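Local coordinates for protein glycinin A3B4 subunit (Glycine max, PDB 2D5F) that serves as an 11S globulin seed storage protein of soybean, a two-cupin subunit whose six copies assemble into a hexamer, at residues E24-Q36 with T46-H58. Numbering follows the deposited sequence. Where two conformers were deposited one is given.
With CO3 (carbonate ion), chain E.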
# COMPACT_ATOMS: atom_id res chain seq x y z
N GLU B 24 -6.23 27.51 35.69
CA GLU B 24 -4.99 27.88 36.36
C GLU B 24 -4.55 26.76 37.30
O GLU B 24 -5.29 26.37 38.20
CB GLU B 24 -5.19 29.18 37.13
CG GLU B 24 -5.27 30.41 36.23
CD GLU B 24 -5.72 31.65 36.97
OE1 GLU B 24 -5.27 31.84 38.12
OE2 GLU B 24 -6.51 32.44 36.41
N SER B 25 -3.34 26.26 37.08
CA SER B 25 -2.79 25.18 37.90
C SER B 25 -1.55 25.66 38.64
O SER B 25 -1.03 26.73 38.38
CB SER B 25 -2.39 23.98 37.03
OG SER B 25 -3.49 23.48 36.30
N GLU B 26 -1.08 24.82 39.56
CA GLU B 26 0.10 25.15 40.33
C GLU B 26 1.29 25.49 39.44
O GLU B 26 1.93 26.53 39.60
CB GLU B 26 0.47 23.99 41.24
CG GLU B 26 1.85 24.09 41.85
CD GLU B 26 2.20 22.88 42.68
OE1 GLU B 26 1.90 22.88 43.88
OE2 GLU B 26 2.77 21.92 42.12
N GLY B 27 1.59 24.59 38.50
CA GLY B 27 2.73 24.79 37.63
C GLY B 27 2.49 25.35 36.24
O GLY B 27 3.43 25.42 35.44
N GLY B 28 1.26 25.75 35.95
CA GLY B 28 0.99 26.28 34.63
C GLY B 28 -0.42 26.77 34.37
O GLY B 28 -1.22 26.98 35.29
N LEU B 29 -0.73 26.93 33.08
CA LEU B 29 -2.02 27.41 32.64
C LEU B 29 -2.48 26.68 31.37
O LEU B 29 -1.66 26.33 30.52
CB LEU B 29 -1.91 28.91 32.35
CG LEU B 29 -3.14 29.65 31.82
CD1 LEU B 29 -4.21 29.70 32.91
CD2 LEU B 29 -2.75 31.06 31.40
N ILE B 30 -3.78 26.45 31.28
CA ILE B 30 -4.36 25.81 30.11
C ILE B 30 -5.51 26.69 29.65
O ILE B 30 -6.42 26.99 30.42
CB ILE B 30 -4.90 24.40 30.42
CG1 ILE B 30 -3.75 23.47 30.79
CG2 ILE B 30 -5.63 23.85 29.20
CD1 ILE B 30 -4.18 22.05 31.11
N GLU B 31 -5.44 27.12 28.40
CA GLU B 31 -6.47 27.96 27.81
C GLU B 31 -7.08 27.23 26.63
O GLU B 31 -6.36 26.74 25.77
CB GLU B 31 -5.86 29.27 27.34
CG GLU B 31 -5.30 30.13 28.46
CD GLU B 31 -4.47 31.27 27.94
OE1 GLU B 31 -3.25 31.09 27.77
OE2 GLU B 31 -5.04 32.34 27.67
N THR B 32 -8.40 27.15 26.59
CA THR B 32 -9.04 26.46 25.48
C THR B 32 -10.04 27.34 24.73
O THR B 32 -10.64 28.24 25.31
CB THR B 32 -9.79 25.19 25.95
OG1 THR B 32 -10.84 25.55 26.86
CG2 THR B 32 -8.83 24.23 26.64
N TRP B 33 -10.18 27.07 23.44
CA TRP B 33 -11.15 27.77 22.60
C TRP B 33 -12.38 26.87 22.69
O TRP B 33 -12.26 25.65 22.64
CB TRP B 33 -10.66 27.84 21.15
CG TRP B 33 -9.69 28.97 20.85
CD1 TRP B 33 -9.96 30.12 20.16
CD2 TRP B 33 -8.28 29.01 21.16
NE1 TRP B 33 -8.82 30.88 20.03
CE2 TRP B 33 -7.78 30.22 20.63
CE3 TRP B 33 -7.41 28.14 21.84
CZ2 TRP B 33 -6.43 30.59 20.75
CZ3 TRP B 33 -6.06 28.51 21.96
CH2 TRP B 33 -5.59 29.72 21.42
N ASN B 34 -13.56 27.46 22.86
CA ASN B 34 -14.80 26.68 22.95
C ASN B 34 -14.98 25.94 21.62
O ASN B 34 -15.00 26.56 20.55
CB ASN B 34 -15.99 27.62 23.18
CG ASN B 34 -17.26 26.86 23.51
OD1 ASN B 34 -17.62 25.90 22.83
ND2 ASN B 34 -17.96 27.31 24.55
N SER B 35 -15.12 24.62 21.67
CA SER B 35 -15.27 23.84 20.45
C SER B 35 -16.60 24.08 19.73
O SER B 35 -16.81 23.60 18.62
CB SER B 35 -15.12 22.34 20.75
OG SER B 35 -16.13 21.90 21.63
N GLN B 36 -17.50 24.85 20.35
CA GLN B 36 -18.80 25.10 19.75
C GLN B 36 -18.90 26.34 18.87
O GLN B 36 -19.98 26.64 18.35
CB GLN B 36 -19.87 25.10 20.83
CG GLN B 36 -20.14 23.69 21.36
CD GLN B 36 -20.98 23.66 22.61
OE1 GLN B 36 -21.39 22.59 23.08
NE2 GLN B 36 -21.24 24.83 23.18
N THR B 46 -10.65 21.77 17.58
CA THR B 46 -10.66 22.80 18.60
C THR B 46 -9.19 23.02 18.95
O THR B 46 -8.33 22.26 18.51
CB THR B 46 -11.49 22.45 19.86
OG1 THR B 46 -11.70 23.65 20.61
CG2 THR B 46 -10.77 21.46 20.75
N VAL B 47 -8.90 24.07 19.71
CA VAL B 47 -7.52 24.38 20.04
C VAL B 47 -7.32 24.62 21.53
O VAL B 47 -8.22 25.11 22.22
CB VAL B 47 -7.04 25.63 19.26
CG1 VAL B 47 -5.58 25.93 19.57
CG2 VAL B 47 -7.24 25.41 17.75
N SER B 48 -6.13 24.28 22.01
CA SER B 48 -5.79 24.44 23.41
C SER B 48 -4.38 25.03 23.54
O SER B 48 -3.44 24.52 22.94
CB SER B 48 -5.85 23.08 24.10
OG SER B 48 -5.31 23.13 25.40
N LYS B 49 -4.25 26.10 24.32
CA LYS B 49 -2.96 26.74 24.54
C LYS B 49 -2.47 26.35 25.93
O LYS B 49 -3.15 26.59 26.92
CB LYS B 49 -3.11 28.26 24.46
CG LYS B 49 -1.82 29.03 24.64
CD LYS B 49 -2.07 30.52 24.48
CE LYS B 49 -0.81 31.33 24.73
NZ LYS B 49 -1.09 32.79 24.69
N ARG B 50 -1.30 25.73 26.00
CA ARG B 50 -0.77 25.29 27.28
C ARG B 50 0.50 26.01 27.69
O ARG B 50 1.39 26.25 26.86
CB ARG B 50 -0.51 23.78 27.25
CG ARG B 50 -1.79 22.95 27.24
CD ARG B 50 -1.56 21.55 26.68
NE ARG B 50 -2.78 21.05 26.07
CZ ARG B 50 -2.83 20.09 25.15
NH1 ARG B 50 -4.00 19.70 24.66
NH2 ARG B 50 -1.71 19.52 24.72
N THR B 51 0.58 26.36 28.96
CA THR B 51 1.75 27.05 29.48
C THR B 51 2.31 26.29 30.66
O THR B 51 1.61 26.00 31.62
CB THR B 51 1.41 28.48 29.93
OG1 THR B 51 0.96 29.25 28.81
CG2 THR B 51 2.65 29.16 30.52
N LEU B 52 3.58 25.92 30.55
CA LEU B 52 4.26 25.21 31.61
C LEU B 52 5.24 26.21 32.20
O LEU B 52 6.15 26.67 31.53
CB LEU B 52 5.05 24.01 31.07
CG LEU B 52 4.31 22.75 30.62
CD1 LEU B 52 3.22 23.09 29.63
CD2 LEU B 52 5.32 21.78 30.01
N ASN B 53 5.02 26.57 33.46
CA ASN B 53 5.92 27.50 34.12
C ASN B 53 7.21 26.77 34.46
O ASN B 53 7.35 25.57 34.20
CB ASN B 53 5.25 28.05 35.38
CG ASN B 53 4.11 29.01 35.05
OD1 ASN B 53 3.16 29.16 35.82
ND2 ASN B 53 4.22 29.68 33.91
N ARG B 54 8.17 27.51 35.02
CA ARG B 54 9.46 26.94 35.40
C ARG B 54 9.24 25.67 36.22
O ARG B 54 8.44 25.65 37.16
CB ARG B 54 10.26 27.97 36.21
CG ARG B 54 11.73 27.65 36.39
CD ARG B 54 12.50 28.90 36.76
NE ARG B 54 13.92 28.65 36.97
CZ ARG B 54 14.41 27.93 37.97
NH1 ARG B 54 13.60 27.37 38.86
NH2 ARG B 54 15.72 27.76 38.09
N ASN B 55 9.94 24.60 35.84
CA ASN B 55 9.82 23.31 36.52
C ASN B 55 8.40 22.75 36.39
O ASN B 55 8.01 21.87 37.16
CB ASN B 55 10.17 23.44 38.01
CG ASN B 55 11.66 23.61 38.25
OD1 ASN B 55 12.11 23.59 39.40
ND2 ASN B 55 12.44 23.79 37.19
N GLY B 56 7.65 23.26 35.42
CA GLY B 56 6.28 22.79 35.23
C GLY B 56 6.18 21.42 34.59
O GLY B 56 6.85 21.14 33.59
N LEU B 57 5.34 20.56 35.16
CA LEU B 57 5.14 19.21 34.66
C LEU B 57 3.67 18.96 34.35
O LEU B 57 2.81 19.01 35.23
CB LEU B 57 5.63 18.18 35.68
CG LEU B 57 5.27 16.71 35.44
CD1 LEU B 57 6.01 16.16 34.23
CD2 LEU B 57 5.63 15.89 36.67
N HIS B 58 3.38 18.69 33.08
CA HIS B 58 2.02 18.41 32.66
C HIS B 58 1.81 16.92 32.90
O HIS B 58 2.41 16.08 32.23
CB HIS B 58 1.85 18.75 31.18
CG HIS B 58 0.44 18.61 30.68
ND1 HIS B 58 0.11 18.76 29.35
CD2 HIS B 58 -0.72 18.36 31.34
CE1 HIS B 58 -1.20 18.61 29.21
NE2 HIS B 58 -1.72 18.37 30.40
C CO3 E . 1.58 20.04 26.54
O1 CO3 E . 1.99 19.63 27.68
O2 CO3 E . 0.53 19.50 26.03
O3 CO3 E . 2.21 20.98 25.93
O HOH W 1 3.44 28.08 38.30
O HOH W 2 5.86 25.31 37.50
O HOH W 3 -1.85 28.77 28.39
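Two neighbouring antiparallel strands of the N-terminal cupin barrel, 28-32 and 46-52, meet here, with Glu31 paired to Lys49 and Ile30 to Arg50. Backbone bonds run both ways at Leu29-Thr51 and Glu31-Lys49, and Trp33 N adds one more to Val47 O at 3.0 Å, nearly straight at 172°. On the face carrying Leu29, Glu31, Lys49 and Thr51, the Glu31 and Lys49 side chains run alongside each other. Glu31 OE1 lies 3.5 Å from Lys49 CD but 4.1 Å from Lys49 NZ, too far for a salt bridge. A water sits within bonding distance of Glu31 OE1, Lys49 O and Thr51 OG1 and links the two strands. The Trp33 indole lies beside Val47, Trp33 CZ3 at 3.5 Å from Val47 CG1, with Lys49 N at the ring edge. Trp33 CG stands anti to the carbonyl carbon (chi1 -83°), and with chi2 at -105° the six-membered ring comes to lie beside Val47, while NE1 bonds Leu17 O. A serine in place of Trp33 would probably leave Val47 CG1 and Lys49 CB without their aromatic neighbour and Leu17 O without its indole donor. On the other face, Ile30 CG1 packs 4.1 Å from Arg50 CG. Arg50, extended from CG to NE, carries its NH2 to carbonate O2 at 2.6 Å, with NH1 held by Gln67; NE makes a weak bond to Ser48 OG. His58 gives ND1 to carbonate O1 at 2.7 Å, its NE2 being bonded to Tyr164 OH; Thr133 and Tyr131 also bond the anion, which probably came from the crystallisation liquor. A type II turn, Asn53 to Gly56, leads from strand 46-52 into the strand bearing His58. Arg50 from one sheet and His58 from the other thus reach the same anion in the barrel interior, where cupin beta-barrels commonly hold their bound group.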